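Local coordinates for protein esterase (Xanthomonas oryzae pv. oryzae, PDB 3H2G) that degrades the rice cell wall as an esterase that contributes to the virulence of the bacterium on rice, at residues Ser222-Leu234 with Cys331-Asn343. Numbering follows the deposited sequence.
Sequences SNAVGENTFGILL and CGSSNDATVPLKN
Val-225, Ala-337 and Thr-338 bury the largest areas where the loop 222-230 meets the turn that follows strand 328-332. Val-225 enters with CG1, placed anti to its backbone N (chi1 -177°). This methyl lies against backbone carbonyls of the turn, 3.5 Å from Asn-335 O and 3.5 Å from Asp-336 O. It also touches the Ala-337 methyl, CG1 to CB 4.0 Å. Ala-337 CB packs in turn on the backbone of the other loop, 3.6 Å from Glu-227 O. One direct hydrogen bond joins the segments: Asn-223 ND2 donates to Ala-337 O at 2.8 Å. The acceptor lies in the amide plane, 2° out of it. OD1 of the same amide accepts from both Val-225 N and Gly-226 N, an Asx motif. ND2 also bonds to Ser-218 OG and touches Pro-340 CG. Bonds at both OD1 and ND2 should hold the amide's rotation.

Thr-338 closes the other end. Its OG1 lies obliquely by the Phe-230 ring, 3.6 Å from CD2, and its CG2 meets Leu-234 CD1 at 3.8 Å. A water links Thr-338 OG1, Asn-228 OD1 and Phe-230 N, which precedes helix 231-246. OG1 is bonded to Ala-374 O as well.

The CB of Asp-336 points away from loop 222-230, although its carbonyl meets Val-225. Its OD1 takes Thr-338 N and Val-339 N, which helps to orient the carboxylate, and OD2 bonds to His-377 ND1. The contact thus packs loop 222-230 against the turn carrying the probable acid of a Ser-176, His-377, Asp-336 triad, consistent with an alpha/beta-hydrolase.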
loop_
_atom_site.group_PDB
_atom_site.type_symbol
_atom_site.label_atom_id
_atom_site.label_comp_id
_atom_site.label_asym_id
_atom_site.label_seq_id
_atom_site.Cartn_x
_atom_site.Cartn_y
_atom_site.Cartn_z
ATOM N N SER A 222 -4.577 18.033 -12.746
ATOM C CA SER A 222 -5.779 18.150 -11.933
ATOM C C SER A 222 -6.819 17.180 -12.456
ATOM O O SER A 222 -6.755 16.743 -13.605
ATOM C CB SER A 222 -6.338 19.576 -11.983
ATOM O OG SER A 222 -6.909 19.857 -13.250
ATOM N N ASN A 223 -7.769 16.829 -11.599
ATOM C CA ASN A 223 -8.838 15.923 -11.981
ATOM C C ASN A 223 -10.156 16.543 -11.537
ATOM O O ASN A 223 -10.178 17.673 -11.049
ATOM C CB ASN A 223 -8.634 14.554 -11.327
ATOM C CG ASN A 223 -8.418 14.649 -9.833
ATOM O OD1 ASN A 223 -9.252 15.181 -9.105
ATOM N ND2 ASN A 223 -7.291 14.126 -9.365
ATOM N N ALA A 224 -11.247 15.806 -11.704
ATOM C CA ALA A 224 -12.572 16.298 -11.336
ATOM C C ALA A 224 -12.693 16.702 -9.872
ATOM O O ALA A 224 -13.517 17.550 -9.528
ATOM C CB ALA A 224 -13.627 15.245 -11.671
ATOM N N VAL A 225 -11.874 16.098 -9.015
ATOM C CA VAL A 225 -11.912 16.395 -7.586
ATOM C C VAL A 225 -11.082 17.624 -7.232
ATOM O O VAL A 225 -11.526 18.489 -6.479
ATOM C CB VAL A 225 -11.395 15.195 -6.753
ATOM C CG1 VAL A 225 -11.521 15.498 -5.267
ATOM C CG2 VAL A 225 -12.178 13.938 -7.111
ATOM N N GLY A 226 -9.874 17.693 -7.776
ATOM C CA GLY A 226 -9.011 18.824 -7.491
ATOM C C GLY A 226 -7.634 18.656 -8.094
ATOM O O GLY A 226 -7.433 17.839 -8.990
ATOM N N GLU A 227 -6.678 19.428 -7.592
ATOM C CA GLU A 227 -5.311 19.374 -8.088
ATOM C C GLU A 227 -4.557 18.142 -7.593
ATOM O O GLU A 227 -4.596 17.810 -6.408
ATOM C CB GLU A 227 -4.556 20.638 -7.662
ATOM C CG GLU A 227 -3.072 20.618 -7.994
ATOM C CD GLU A 227 -2.344 21.832 -7.451
ATOM O OE1 GLU A 227 -2.489 22.929 -8.033
ATOM O OE2 GLU A 227 -1.638 21.688 -6.434
ATOM N N ASN A 228 -3.875 17.467 -8.514
ATOM C CA ASN A 228 -3.085 16.289 -8.182
ATOM C C ASN A 228 -1.690 16.797 -7.846
ATOM O O ASN A 228 -0.717 16.548 -8.561
ATOM C CB ASN A 228 -3.038 15.328 -9.372
ATOM C CG ASN A 228 -2.190 14.112 -9.097
ATOM O OD1 ASN A 228 -2.194 13.580 -7.984
ATOM N ND2 ASN A 228 -1.465 13.653 -10.113
ATOM N N THR A 229 -1.628 17.517 -6.733
ATOM C CA THR A 229 -0.422 18.156 -6.224
ATOM C C THR A 229 0.861 17.327 -6.195
ATOM O O THR A 229 1.944 17.842 -6.479
ATOM C CB THR A 229 -0.706 18.699 -4.817
ATOM O OG1 THR A 229 -1.922 19.458 -4.856
ATOM C CG2 THR A 229 0.431 19.594 -4.332
ATOM N N PHE A 230 0.746 16.047 -5.856
ATOM C CA PHE A 230 1.921 15.187 -5.775
ATOM C C PHE A 230 2.153 14.394 -7.061
ATOM O O PHE A 230 2.939 13.449 -7.081
ATOM C CB PHE A 230 1.764 14.224 -4.592
ATOM C CG PHE A 230 1.203 14.874 -3.354
ATOM C CD1 PHE A 230 1.791 16.018 -2.822
ATOM C CD2 PHE A 230 0.078 14.346 -2.724
ATOM C CE1 PHE A 230 1.265 16.628 -1.682
ATOM C CE2 PHE A 230 -0.452 14.948 -1.585
ATOM C CZ PHE A 230 0.141 16.092 -1.065
ATOM N N GLY A 231 1.479 14.804 -8.132
ATOM C CA GLY A 231 1.588 14.117 -9.410
ATOM C C GLY A 231 2.968 13.962 -10.023
ATOM O O GLY A 231 3.278 12.915 -10.597
ATOM N N ILE A 232 3.803 14.991 -9.926
ATOM C CA ILE A 232 5.139 14.898 -10.501
ATOM C C ILE A 232 5.971 13.843 -9.774
ATOM O O ILE A 232 6.693 13.071 -10.404
ATOM C CB ILE A 232 5.857 16.262 -10.465
ATOM C CG1 ILE A 232 5.147 17.224 -11.422
ATOM C CG2 ILE A 232 7.325 16.102 -10.859
ATOM C CD1 ILE A 232 5.806 18.571 -11.545
ATOM N N LEU A 233 5.849 13.800 -8.452
ATOM C CA LEU A 233 6.585 12.828 -7.648
ATOM C C LEU A 233 6.063 11.406 -7.862
ATOM O O LEU A 233 6.830 10.492 -8.164
ATOM C CB LEU A 233 6.485 13.195 -6.162
ATOM C CG LEU A 233 7.145 14.509 -5.727
ATOM C CD1 LEU A 233 6.762 14.825 -4.282
ATOM C CD2 LEU A 233 8.658 14.396 -5.870
ATOM N N LEU A 234 4.754 11.220 -7.707
ATOM C CA LEU A 234 4.148 9.901 -7.877
ATOM C C LEU A 234 4.241 9.409 -9.322
ATOM O O LEU A 234 4.489 8.227 -9.573
ATOM C CB LEU A 234 2.685 9.939 -7.420
ATOM C CG LEU A 234 2.487 10.322 -5.950
ATOM C CD1 LEU A 234 1.004 10.450 -5.632
ATOM C CD2 LEU A 234 3.135 9.275 -5.062
ATOM N N CYS A 331 -12.639 1.565 0.985
ATOM C CA CYS A 331 -12.838 2.817 1.700
ATOM C C CYS A 331 -12.018 3.928 1.067
ATOM O O CYS A 331 -10.933 3.695 0.532
ATOM C CB CYS A 331 -12.445 2.649 3.170
ATOM S SG CYS A 331 -12.852 4.042 4.280
ATOM N N GLY A 332 -12.553 5.139 1.130
ATOM C CA GLY A 332 -11.871 6.282 0.567
ATOM C C GLY A 332 -12.666 7.528 0.888
ATOM O O GLY A 332 -13.616 7.473 1.668
ATOM N N SER A 333 -12.281 8.648 0.288
ATOM C CA SER A 333 -12.967 9.910 0.518
ATOM C C SER A 333 -13.213 10.639 -0.795
ATOM O O SER A 333 -12.331 10.699 -1.654
ATOM C CB SER A 333 -12.134 10.800 1.445
ATOM O OG SER A 333 -12.636 12.128 1.459
ATOM N N SER A 334 -14.412 11.190 -0.951
ATOM C CA SER A 334 -14.737 11.932 -2.162
ATOM C C SER A 334 -14.035 13.297 -2.176
ATOM O O SER A 334 -14.200 14.079 -3.113
ATOM C CB SER A 334 -16.255 12.095 -2.301
ATOM O OG SER A 334 -16.845 12.529 -1.091
ATOM N N ASN A 335 -13.251 13.578 -1.137
ATOM C CA ASN A 335 -12.492 14.833 -1.060
ATOM C C ASN A 335 -11.089 14.570 -1.621
ATOM O O ASN A 335 -10.345 15.503 -1.923
ATOM C CB ASN A 335 -12.320 15.303 0.393
ATOM C CG ASN A 335 -13.622 15.725 1.049
ATOM O OD1 ASN A 335 -13.930 15.285 2.156
ATOM N ND2 ASN A 335 -14.376 16.593 0.388
ATOM N N ASP A 336 -10.745 13.290 -1.743
ATOM C CA ASP A 336 -9.431 12.836 -2.214
ATOM C C ASP A 336 -9.105 13.147 -3.677
ATOM O O ASP A 336 -9.678 12.551 -4.588
ATOM C CB ASP A 336 -9.316 11.325 -1.986
ATOM C CG ASP A 336 -7.883 10.821 -2.049
ATOM O OD1 ASP A 336 -7.024 11.483 -2.669
ATOM O OD2 ASP A 336 -7.624 9.740 -1.482
ATOM N N ALA A 337 -8.168 14.068 -3.896
ATOM C CA ALA A 337 -7.765 14.448 -5.247
ATOM C C ALA A 337 -6.509 13.706 -5.714
ATOM O O ALA A 337 -6.142 13.781 -6.887
ATOM C CB ALA A 337 -7.536 15.961 -5.321
ATOM N N THR A 338 -5.848 12.996 -4.804
ATOM C CA THR A 338 -4.648 12.247 -5.174
ATOM C C THR A 338 -5.066 10.909 -5.786
ATOM O O THR A 338 -4.541 10.492 -6.822
ATOM C CB THR A 338 -3.732 12.014 -3.951
ATOM O OG1 THR A 338 -3.262 13.279 -3.461
ATOM C CG2 THR A 338 -2.532 11.156 -4.338
ATOM N N VAL A 339 -6.020 10.246 -5.142
ATOM C CA VAL A 339 -6.553 8.981 -5.636
ATOM C C VAL A 339 -8.076 9.106 -5.580
ATOM O O VAL A 339 -8.698 8.781 -4.566
ATOM C CB VAL A 339 -6.100 7.783 -4.763
ATOM C CG1 VAL A 339 -6.725 6.492 -5.286
ATOM C CG2 VAL A 339 -4.578 7.671 -4.782
ATOM N N PRO A 340 -8.695 9.601 -6.667
ATOM C CA PRO A 340 -10.149 9.769 -6.725
ATOM C C PRO A 340 -10.930 8.515 -6.356
ATOM O O PRO A 340 -10.551 7.402 -6.725
ATOM C CB PRO A 340 -10.382 10.204 -8.167
ATOM C CG PRO A 340 -9.152 11.028 -8.448
ATOM C CD PRO A 340 -8.058 10.157 -7.877
ATOM N N LEU A 341 -12.023 8.707 -5.624
ATOM C CA LEU A 341 -12.864 7.594 -5.197
ATOM C C LEU A 341 -13.450 6.879 -6.410
ATOM O O LEU A 341 -14.001 5.782 -6.295
ATOM C CB LEU A 341 -13.979 8.106 -4.279
ATOM C CG LEU A 341 -14.773 7.057 -3.495
ATOM C CD1 LEU A 341 -13.822 6.162 -2.705
ATOM C CD2 LEU A 341 -15.748 7.767 -2.556
ATOM N N LYS A 342 -13.332 7.513 -7.576
ATOM C CA LYS A 342 -13.813 6.926 -8.822
ATOM C C LYS A 342 -13.199 5.534 -8.973
ATOM O O LYS A 342 -13.782 4.649 -9.592
ATOM C CB LYS A 342 -13.401 7.797 -10.014
ATOM C CG LYS A 342 -13.726 7.187 -11.375
ATOM C CD LYS A 342 -13.111 7.986 -12.522
ATOM C CE LYS A 342 -13.376 7.296 -13.864
ATOM N NZ LYS A 342 -12.703 7.962 -15.011
ATOM N N ASN A 343 -12.013 5.353 -8.400
ATOM C CA ASN A 343 -11.318 4.071 -8.460
ATOM C C ASN A 343 -12.149 2.950 -7.850
ATOM O O ASN A 343 -12.271 1.869 -8.433
ATOM C CB ASN A 343 -9.975 4.172 -7.731
ATOM C CG ASN A 343 -8.892 4.776 -8.596
ATOM O OD1 ASN A 343 -8.360 4.115 -9.488
ATOM N ND2 ASN A 343 -8.569 6.040 -8.348
HETATM O O HOH W 1 -1.529 14.384 -5.462
#